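Local coordinates for 199aa long hypothetical Trp repressor binding protein (Sulfolobus tokodaii, PDB 2ZKI), which is of unknown function but probably binds FMN, as a flavodoxin-like relative of the NADPH-dependent FMN reductases, at residues K4-I17 with D67-R81. Numbering follows the deposited sequence.
Sequences KPNILVLFYGYGSI and DMRWADGFAIGSPTR. With SO4 (sulfate ion), chain I; SO4 (sulfate ion), chain N.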
ATOM      1  N   LYS A   4     -30.934 -15.604  -0.691  1.00 40.93           N
ATOM      2  CA  LYS A   4     -30.818 -14.147  -0.672  1.00 40.27           C
ATOM      3  C   LYS A   4     -29.669 -13.729   0.254  1.00 39.71           C
ATOM      4  O   LYS A   4     -29.624 -14.154   1.411  1.00 39.73           O
ATOM      5  CB  LYS A   4     -32.137 -13.530  -0.201  1.00 40.31           C
ATOM      6  CG  LYS A   4     -32.366 -12.094  -0.634  1.00 40.43           C
ATOM      7  CD  LYS A   4     -33.629 -11.540   0.010  1.00 40.94           C
ATOM      8  CE  LYS A   4     -33.999 -10.175  -0.552  1.00 41.08           C
ATOM      9  NZ  LYS A   4     -35.234  -9.640   0.089  1.00 41.03           N
ATOM     10  N   PRO A   5     -28.732 -12.900  -0.254  1.00 39.10           N
ATOM     11  CA  PRO A   5     -27.555 -12.525   0.528  1.00 38.56           C
ATOM     12  C   PRO A   5     -27.796 -11.359   1.490  1.00 37.97           C
ATOM     13  O   PRO A   5     -28.540 -10.426   1.172  1.00 37.91           O
ATOM     14  CB  PRO A   5     -26.538 -12.129  -0.546  1.00 38.59           C
ATOM     15  CG  PRO A   5     -27.364 -11.618  -1.678  1.00 38.80           C
ATOM     16  CD  PRO A   5     -28.721 -12.281  -1.594  1.00 39.10           C
ATOM     17  N   ASN A   6     -27.165 -11.430   2.661  1.00 37.20           N
ATOM     18  CA  ASN A   6     -27.220 -10.350   3.639  1.00 36.43           C
ATOM     19  C   ASN A   6     -26.047  -9.396   3.461  1.00 35.73           C
ATOM     20  O   ASN A   6     -24.887  -9.812   3.479  1.00 35.60           O
ATOM     21  CB  ASN A   6     -27.230 -10.907   5.066  1.00 36.62           C
ATOM     22  CG  ASN A   6     -28.477 -11.722   5.377  1.00 36.89           C
ATOM     23  OD1 ASN A   6     -28.398 -12.743   6.063  1.00 37.26           O
ATOM     24  ND2 ASN A   6     -29.631 -11.271   4.887  1.00 37.21           N
ATOM     25  N   ILE A   7     -26.359  -8.116   3.285  1.00 34.89           N
ATOM     26  CA  ILE A   7     -25.335  -7.100   3.075  1.00 34.06           C
ATOM     27  C   ILE A   7     -25.278  -6.145   4.259  1.00 33.55           C
ATOM     28  O   ILE A   7     -26.268  -5.485   4.585  1.00 33.47           O
ATOM     29  CB  ILE A   7     -25.564  -6.318   1.746  1.00 34.03           C
ATOM     30  CG1 ILE A   7     -25.481  -7.260   0.533  1.00 33.74           C
ATOM     31  CG2 ILE A   7     -24.582  -5.144   1.611  1.00 34.04           C
ATOM     32  CD1 ILE A   7     -24.178  -8.052   0.409  1.00 33.21           C
ATOM     33  N   LEU A   8     -24.115  -6.093   4.904  1.00 32.87           N
ATOM     34  CA  LEU A   8     -23.879  -5.156   5.995  1.00 32.24           C
ATOM     35  C   LEU A   8     -23.105  -3.944   5.496  1.00 31.83           C
ATOM     36  O   LEU A   8     -21.994  -4.072   4.977  1.00 31.78           O
ATOM     37  CB  LEU A   8     -23.120  -5.830   7.146  1.00 32.22           C
ATOM     38  CG  LEU A   8     -22.924  -5.021   8.433  1.00 31.95           C
ATOM     39  CD1 LEU A   8     -24.200  -4.988   9.260  1.00 32.01           C
ATOM     40  CD2 LEU A   8     -21.784  -5.587   9.251  1.00 31.68           C
ATOM     41  N   VAL A   9     -23.707  -2.770   5.646  1.00 31.34           N
ATOM     42  CA  VAL A   9     -23.026  -1.521   5.341  1.00 30.90           C
ATOM     43  C   VAL A   9     -22.505  -0.936   6.652  1.00 30.61           C
ATOM     44  O   VAL A   9     -23.270  -0.425   7.475  1.00 30.56           O
ATOM     45  CB  VAL A   9     -23.937  -0.520   4.583  1.00 30.95           C
ATOM     46  CG1 VAL A   9     -23.179   0.756   4.261  1.00 30.88           C
ATOM     47  CG2 VAL A   9     -24.478  -1.146   3.299  1.00 30.76           C
ATOM     48  N   LEU A  10     -21.194  -1.046   6.839  1.00 30.26           N
ATOM     49  CA  LEU A  10     -20.526  -0.608   8.055  1.00 29.89           C
ATOM     50  C   LEU A  10     -19.718   0.652   7.775  1.00 29.76           C
ATOM     51  O   LEU A  10     -19.023   0.731   6.763  1.00 29.74           O
ATOM     52  CB  LEU A  10     -19.617  -1.726   8.570  1.00 29.87           C
ATOM     53  CG  LEU A  10     -18.807  -1.528   9.852  1.00 29.71           C
ATOM     54  CD1 LEU A  10     -19.719  -1.296  11.033  1.00 29.33           C
ATOM     55  CD2 LEU A  10     -17.922  -2.736  10.091  1.00 29.74           C
ATOM     56  N   PHE A  11     -19.812   1.635   8.666  1.00 29.61           N
ATOM     57  CA  PHE A  11     -19.114   2.903   8.468  1.00 29.54           C
ATOM     58  C   PHE A  11     -18.818   3.673   9.753  1.00 29.60           C
ATOM     59  O   PHE A  11     -19.534   3.550  10.745  1.00 29.60           O
ATOM     60  CB  PHE A  11     -19.879   3.797   7.475  1.00 29.47           C
ATOM     61  CG  PHE A  11     -21.137   4.409   8.036  1.00 29.22           C
ATOM     62  CD1 PHE A  11     -22.338   3.709   8.016  1.00 29.12           C
ATOM     63  CD2 PHE A  11     -21.123   5.696   8.566  1.00 29.21           C
ATOM     64  CE1 PHE A  11     -23.502   4.279   8.529  1.00 29.27           C
ATOM     65  CE2 PHE A  11     -22.283   6.272   9.081  1.00 29.15           C
ATOM     66  CZ  PHE A  11     -23.473   5.562   9.062  1.00 29.20           C
ATOM     67  N   TYR A  12     -17.745   4.457   9.718  1.00 29.69           N
ATOM     68  CA  TYR A  12     -17.512   5.503  10.705  1.00 29.84           C
ATOM     69  C   TYR A  12     -17.919   6.829  10.071  1.00 30.10           C
ATOM     70  O   TYR A  12     -17.798   6.995   8.856  1.00 30.21           O
ATOM     71  CB  TYR A  12     -16.036   5.545  11.122  1.00 29.65           C
ATOM     72  CG  TYR A  12     -15.687   6.707  12.034  1.00 29.42           C
ATOM     73  CD1 TYR A  12     -15.769   6.581  13.419  1.00 29.10           C
ATOM     74  CD2 TYR A  12     -15.285   7.936  11.507  1.00 29.38           C
ATOM     75  CE1 TYR A  12     -15.458   7.648  14.259  1.00 29.17           C
ATOM     76  CE2 TYR A  12     -14.972   9.009  12.335  1.00 29.44           C
ATOM     77  CZ  TYR A  12     -15.059   8.859  13.709  1.00 29.47           C
ATOM     78  OH  TYR A  12     -14.748   9.921  14.529  1.00 29.42           O
ATOM     79  N   GLY A  13     -18.414   7.763  10.880  1.00 30.29           N
ATOM     80  CA  GLY A  13     -18.632   9.124  10.398  1.00 30.73           C
ATOM     81  C   GLY A  13     -19.983   9.754  10.670  1.00 31.01           C
ATOM     82  O   GLY A  13     -20.912   9.099  11.148  1.00 30.98           O
ATOM     83  N   TYR A  14     -20.079  11.042  10.342  1.00 31.26           N
ATOM     84  CA  TYR A  14     -21.241  11.860  10.672  1.00 31.60           C
ATOM     85  C   TYR A  14     -21.670  12.764   9.511  1.00 31.83           C
ATOM     86  O   TYR A  14     -22.731  13.395   9.568  1.00 31.93           O
ATOM     87  CB  TYR A  14     -20.952  12.710  11.921  1.00 31.64           C
ATOM     88  CG  TYR A  14     -20.429  11.923  13.105  1.00 31.73           C
ATOM     89  CD1 TYR A  14     -21.304  11.294  13.989  1.00 31.88           C
ATOM     90  CD2 TYR A  14     -19.057  11.803  13.339  1.00 31.75           C
ATOM     91  CE1 TYR A  14     -20.832  10.563  15.074  1.00 31.85           C
ATOM     92  CE2 TYR A  14     -18.573  11.074  14.423  1.00 31.80           C
ATOM     93  CZ  TYR A  14     -19.468  10.459  15.287  1.00 31.84           C
ATOM     94  OH  TYR A  14     -19.004   9.736  16.363  1.00 31.84           O
ATOM     95  N   GLY A  15     -20.848  12.820   8.464  1.00 32.02           N
ATOM     96  CA  GLY A  15     -21.075  13.733   7.341  1.00 32.23           C
ATOM     97  C   GLY A  15     -21.548  13.070   6.058  1.00 32.34           C
ATOM     98  O   GLY A  15     -22.538  12.327   6.055  1.00 32.33           O
ATOM     99  N   SER A  16     -20.835  13.349   4.968  1.00 32.39           N
ATOM    100  CA  SER A  16     -21.180  12.840   3.635  1.00 32.44           C
ATOM    101  C   SER A  16     -20.956  11.333   3.472  1.00 32.41           C
ATOM    102  O   SER A  16     -21.469  10.722   2.528  1.00 32.41           O
ATOM    103  CB  SER A  16     -20.415  13.610   2.552  1.00 32.44           C
ATOM    104  OG  SER A  16     -19.016  13.581   2.786  1.00 32.60           O
ATOM    105  N   ILE A  17     -20.190  10.746   4.389  1.00 32.36           N
ATOM    106  CA  ILE A  17     -19.951   9.302   4.405  1.00 32.36           C
ATOM    107  C   ILE A  17     -21.240   8.532   4.727  1.00 32.48           C
ATOM    108  O   ILE A  17     -21.442   7.412   4.245  1.00 32.40           O
ATOM    109  CB  ILE A  17     -18.785   8.923   5.380  1.00 32.29           C
ATOM    110  CG1 ILE A  17     -18.413   7.439   5.268  1.00 32.09           C
ATOM    111  CG2 ILE A  17     -19.108   9.309   6.821  1.00 32.12           C
ATOM    112  CD1 ILE A  17     -17.411   7.129   4.176  1.00 31.82           C
ATOM    113  N   ASP A  67     -23.890  -8.728  13.941  1.00 36.97           N
ATOM    114  CA  ASP A  67     -24.062  -8.159  12.601  1.00 36.30           C
ATOM    115  C   ASP A  67     -23.040  -8.693  11.594  1.00 35.83           C
ATOM    116  O   ASP A  67     -23.342  -8.834  10.406  1.00 35.75           O
ATOM    117  CB  ASP A  67     -23.993  -6.629  12.657  1.00 36.26           C
ATOM    118  CG  ASP A  67     -25.187  -6.009  13.368  1.00 36.25           C
ATOM    119  OD1 ASP A  67     -25.012  -4.940  13.987  1.00 36.08           O
ATOM    120  OD2 ASP A  67     -26.299  -6.578  13.307  1.00 36.38           O
ATOM    121  N   MET A  68     -21.837  -8.988  12.079  1.00 35.21           N
ATOM    122  CA  MET A  68     -20.772  -9.543  11.250  1.00 34.60           C
ATOM    123  C   MET A  68     -21.042 -11.013  10.918  1.00 34.39           C
ATOM    124  O   MET A  68     -20.715 -11.480   9.824  1.00 34.44           O
ATOM    125  CB  MET A  68     -19.416  -9.397  11.948  1.00 34.53           C
ATOM    126  CG  MET A  68     -19.074  -7.979  12.410  1.00 33.98           C
ATOM    127  SD  MET A  68     -18.710  -6.822  11.073  1.00 33.15           S
ATOM    128  CE  MET A  68     -17.091  -7.388  10.553  1.00 33.01           C
ATOM    129  N   ARG A  69     -21.635 -11.736  11.868  1.00 34.04           N
ATOM    130  CA  ARG A  69     -22.009 -13.138  11.666  1.00 33.61           C
ATOM    131  C   ARG A  69     -23.199 -13.254  10.712  1.00 33.44           C
ATOM    132  O   ARG A  69     -23.266 -14.172   9.893  1.00 33.39           O
ATOM    133  CB  ARG A  69     -22.357 -13.804  12.999  1.00 33.57           C
ATOM    134  CG  ARG A  69     -21.209 -13.912  13.987  1.00 33.04           C
ATOM    135  CD  ARG A  69     -21.687 -14.519  15.294  1.00 32.23           C
ATOM    136  NE  ARG A  69     -20.592 -14.716  16.240  1.00 31.39           N
ATOM    137  CZ  ARG A  69     -20.328 -13.917  17.270  1.00 30.99           C
ATOM    138  NH1 ARG A  69     -21.085 -12.853  17.510  1.00 30.77           N
ATOM    139  NH2 ARG A  69     -19.305 -14.189  18.069  1.00 30.65           N
ATOM    140  N   TRP A  70     -24.130 -12.310  10.843  1.00 33.18           N
ATOM    141  CA  TRP A  70     -25.351 -12.250  10.044  1.00 32.93           C
ATOM    142  C   TRP A  70     -25.058 -12.080   8.557  1.00 32.71           C
ATOM    143  O   TRP A  70     -25.646 -12.769   7.717  1.00 32.71           O
ATOM    144  CB  TRP A  70     -26.222 -11.095  10.550  1.00 33.10           C
ATOM    145  CG  TRP A  70     -27.404 -10.756   9.690  1.00 33.25           C
ATOM    146  CD1 TRP A  70     -28.614 -11.384   9.678  1.00 33.37           C
ATOM    147  CD2 TRP A  70     -27.494  -9.692   8.731  1.00 33.59           C
ATOM    148  NE1 TRP A  70     -29.451 -10.786   8.763  1.00 33.60           N
ATOM    149  CE2 TRP A  70     -28.788  -9.745   8.168  1.00 33.69           C
ATOM    150  CE3 TRP A  70     -26.602  -8.704   8.286  1.00 33.42           C
ATOM    151  CZ2 TRP A  70     -29.220  -8.842   7.187  1.00 33.57           C
ATOM    152  CZ3 TRP A  70     -27.030  -7.808   7.309  1.00 33.30           C
ATOM    153  CH2 TRP A  70     -28.328  -7.886   6.770  1.00 33.34           C
ATOM    154  N   ALA A  71     -24.133 -11.172   8.251  1.00 32.33           N
ATOM    155  CA  ALA A  71     -23.845 -10.759   6.880  1.00 31.88           C
ATOM    156  C   ALA A  71     -23.188 -11.841   6.026  1.00 31.58           C
ATOM    157  O   ALA A  71     -22.421 -12.668   6.525  1.00 31.61           O
ATOM    158  CB  ALA A  71     -22.987  -9.499   6.886  1.00 31.86           C
ATOM    159  N   ASP A  72     -23.513 -11.821   4.734  1.00 31.13           N
ATOM    160  CA  ASP A  72     -22.855 -12.654   3.730  1.00 30.72           C
ATOM    161  C   ASP A  72     -21.921 -11.806   2.861  1.00 30.32           C
ATOM    162  O   ASP A  72     -21.161 -12.339   2.051  1.00 30.25           O
ATOM    163  CB  ASP A  72     -23.895 -13.352   2.848  1.00 30.83           C
ATOM    164  CG  ASP A  72     -24.799 -14.283   3.633  1.00 30.98           C
ATOM    165  OD1 ASP A  72     -24.294 -15.294   4.168  1.00 31.52           O
ATOM    166  OD2 ASP A  72     -26.017 -14.008   3.702  1.00 31.00           O
ATOM    167  N   GLY A  73     -21.998 -10.485   3.034  1.00 29.80           N
ATOM    168  CA  GLY A  73     -21.176  -9.530   2.292  1.00 29.13           C
ATOM    169  C   GLY A  73     -21.081  -8.200   3.018  1.00 28.67           C
ATOM    170  O   GLY A  73     -21.994  -7.820   3.761  1.00 28.69           O
ATOM    171  N   PHE A  74     -19.983  -7.481   2.790  1.00 28.12           N
ATOM    172  CA  PHE A  74     -19.666  -6.282   3.567  1.00 27.47           C
ATOM    173  C   PHE A  74     -19.345  -5.055   2.725  1.00 27.14           C
ATOM    174  O   PHE A  74     -18.611  -5.140   1.743  1.00 27.19           O
ATOM    175  CB  PHE A  74     -18.486  -6.563   4.499  1.00 27.36           C
ATOM    176  CG  PHE A  74     -18.789  -7.548   5.585  1.00 27.09           C
ATOM    177  CD1 PHE A  74     -19.285  -7.120   6.809  1.00 26.72           C
ATOM    178  CD2 PHE A  74     -18.569  -8.909   5.388  1.00 27.13           C
ATOM    179  CE1 PHE A  74     -19.561  -8.032   7.819  1.00 26.93           C
ATOM    180  CE2 PHE A  74     -18.842  -9.830   6.393  1.00 26.93           C
ATOM    181  CZ  PHE A  74     -19.340  -9.390   7.610  1.00 27.00           C
ATOM    182  N   ALA A  75     -19.902  -3.915   3.130  1.00 26.71           N
ATOM    183  CA  ALA A  75     -19.540  -2.615   2.572  1.00 26.26           C
ATOM    184  C   ALA A  75     -18.977  -1.753   3.701  1.00 26.07           C
ATOM    185  O   ALA A  75     -19.721  -1.063   4.406  1.00 26.14           O
ATOM    186  CB  ALA A  75     -20.745  -1.951   1.922  1.00 26.01           C
ATOM    187  N   ILE A  76     -17.658  -1.817   3.877  1.00 25.68           N
ATOM    188  CA  ILE A  76     -16.980  -1.141   4.985  1.00 25.27           C
ATOM    189  C   ILE A  76     -16.378   0.193   4.539  1.00 25.01           C
ATOM    190  O   ILE A  76     -15.591   0.244   3.594  1.00 24.99           O
ATOM    191  CB  ILE A  76     -15.906  -2.055   5.633  1.00 25.28           C
ATOM    192  CG1 ILE A  76     -16.567  -3.313   6.217  1.00 25.21           C
ATOM    193  CG2 ILE A  76     -15.124  -1.300   6.711  1.00 25.24           C
ATOM    194  CD1 ILE A  76     -15.606  -4.443   6.546  1.00 25.20           C
ATOM    195  N   GLY A  77     -16.757   1.266   5.229  1.00 24.72           N
ATOM    196  CA  GLY A  77     -16.333   2.610   4.853  1.00 24.32           C
ATOM    197  C   GLY A  77     -15.938   3.513   6.003  1.00 24.09           C
ATOM    198  O   GLY A  77     -16.270   3.247   7.158  1.00 24.00           O
ATOM    199  N   SER A  78     -15.222   4.584   5.665  1.00 23.92           N
ATOM    200  CA  SER A  78     -14.738   5.577   6.625  1.00 23.71           C
ATOM    201  C   SER A  78     -14.172   6.776   5.877  1.00 23.62           C
ATOM    202  O   SER A  78     -13.515   6.600   4.850  1.00 23.67           O
ATOM    203  CB  SER A  78     -13.641   4.985   7.516  1.00 23.67           C
ATOM    204  OG  SER A  78     -12.913   5.999   8.189  1.00 23.50           O
ATOM    205  N   PRO A  79     -14.407   7.999   6.392  1.00 23.52           N
ATOM    206  CA  PRO A  79     -13.748   9.163   5.804  1.00 23.44           C
ATOM    207  C   PRO A  79     -12.241   9.067   6.021  1.00 23.39           C
ATOM    208  O   PRO A  79     -11.798   8.573   7.062  1.00 23.36           O
ATOM    209  CB  PRO A  79     -14.334  10.341   6.593  1.00 23.46           C
ATOM    210  CG  PRO A  79     -14.816   9.752   7.873  1.00 23.38           C
ATOM    211  CD  PRO A  79     -15.271   8.369   7.529  1.00 23.49           C
ATOM    212  N   THR A  80     -11.464   9.517   5.042  1.00 23.37           N
ATOM    213  CA  THR A  80     -10.013   9.407   5.110  1.00 23.45           C
ATOM    214  C   THR A  80      -9.449  10.100   6.348  1.00 23.56           C
ATOM    215  O   THR A  80      -9.862  11.210   6.696  1.00 23.66           O
ATOM    216  CB  THR A  80      -9.323   9.948   3.832  1.00 23.40           C
ATOM    217  OG1 THR A  80      -7.960   9.507   3.798  1.00 23.51           O
ATOM    218  CG2 THR A  80      -9.360  11.469   3.779  1.00 23.39           C
ATOM    219  N   ARG A  81      -8.531   9.416   7.024  1.00 23.55           N
ATOM    220  CA  ARG A  81      -7.789  10.008   8.126  1.00 23.56           C
ATOM    221  C   ARG A  81      -6.295   9.843   7.870  1.00 23.49           C
ATOM    222  O   ARG A  81      -5.628   8.989   8.466  1.00 23.47           O
ATOM    223  CB  ARG A  81      -8.216   9.418   9.477  1.00 23.66           C
ATOM    224  CG  ARG A  81      -9.630   9.805   9.913  1.00 24.02           C
ATOM    225  CD  ARG A  81      -9.784  11.309  10.117  1.00 24.54           C
ATOM    226  NE  ARG A  81     -11.087  11.788   9.654  1.00 24.67           N
ATOM    227  CZ  ARG A  81     -12.127  12.041  10.444  1.00 24.91           C
ATOM    228  NH1 ARG A  81     -12.035  11.868  11.758  1.00 25.43           N
ATOM    229  NH2 ARG A  81     -13.263  12.475   9.915  1.00 24.82           N
TER
HETATM  230  S   SO4 I 501     -17.178  13.078   9.141  1.00 45.59           S
HETATM  231  O1  SO4 I 501     -18.043  14.236   8.927  1.00 45.57           O
HETATM  232  O2  SO4 I 501     -17.313  12.155   8.015  1.00 45.77           O
HETATM  233  O3  SO4 I 501     -15.791  13.527   9.249  1.00 45.42           O
HETATM  234  O4  SO4 I 501     -17.570  12.393  10.369  1.00 45.55           O
HETATM  235  S   SO4 N 506     -20.602 -12.373  20.844  1.00117.51           S
HETATM  236  O1  SO4 N 506     -21.895 -12.406  20.166  1.00117.51           O
HETATM  237  O2  SO4 N 506     -20.622 -11.327  21.864  1.00117.55           O
HETATM  238  O3  SO4 N 506     -20.342 -13.669  21.469  1.00117.46           O
HETATM  239  O4  SO4 N 506     -19.548 -12.084  19.877  1.00117.43           O
HETATM  240  O   HOH W   1     -14.390  12.717  13.433  1.00 22.91           O
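Asn-6 lies over one face of the Trp-70 indole, its CB 3.5 Å from the centroid of the six-membered ring in a CH-pi contact, while the carbonyl O of Ile-7 sits at the ring edge. The chi1 of Trp-70, 170°, sets CG opposite the backbone N and brings the indole over Asn-6; an alanine here would probably uncover Asn-6 and deprive Lys-36 of its cation-pi partner. Further along, Leu-8 CD2 meets the edge of the Phe-74 ring at CE1, 3.6 Å away, and Ala-71 CB lies above one face of that ring, out toward the rim. Tyr-12 takes Pro-79 CD at its ring edge, and a water bridges its OH, also bonded to Glu-42, to Arg-81 NH1. Strands 6-11 and 73-79 run parallel, tied by bonds such as Ala-75 N to Leu-8 O (2.8 Å, nearly straight at 173°). Asp-72 OD2 accepts Asn-6 N at 3.0 Å and also pairs with Lys-195. Tyr-14 N donates to a sulfate held in the loop after strand 6-11, with Arg-81 NH2 also close to it, consistent with the phosphate site of flavodoxin-like folds. Strand 34-39 lies beside 6-11 and strand 109-115 beside 73-79, and helix 87-94 packs on Leu-10, Met-68 and Ile-76.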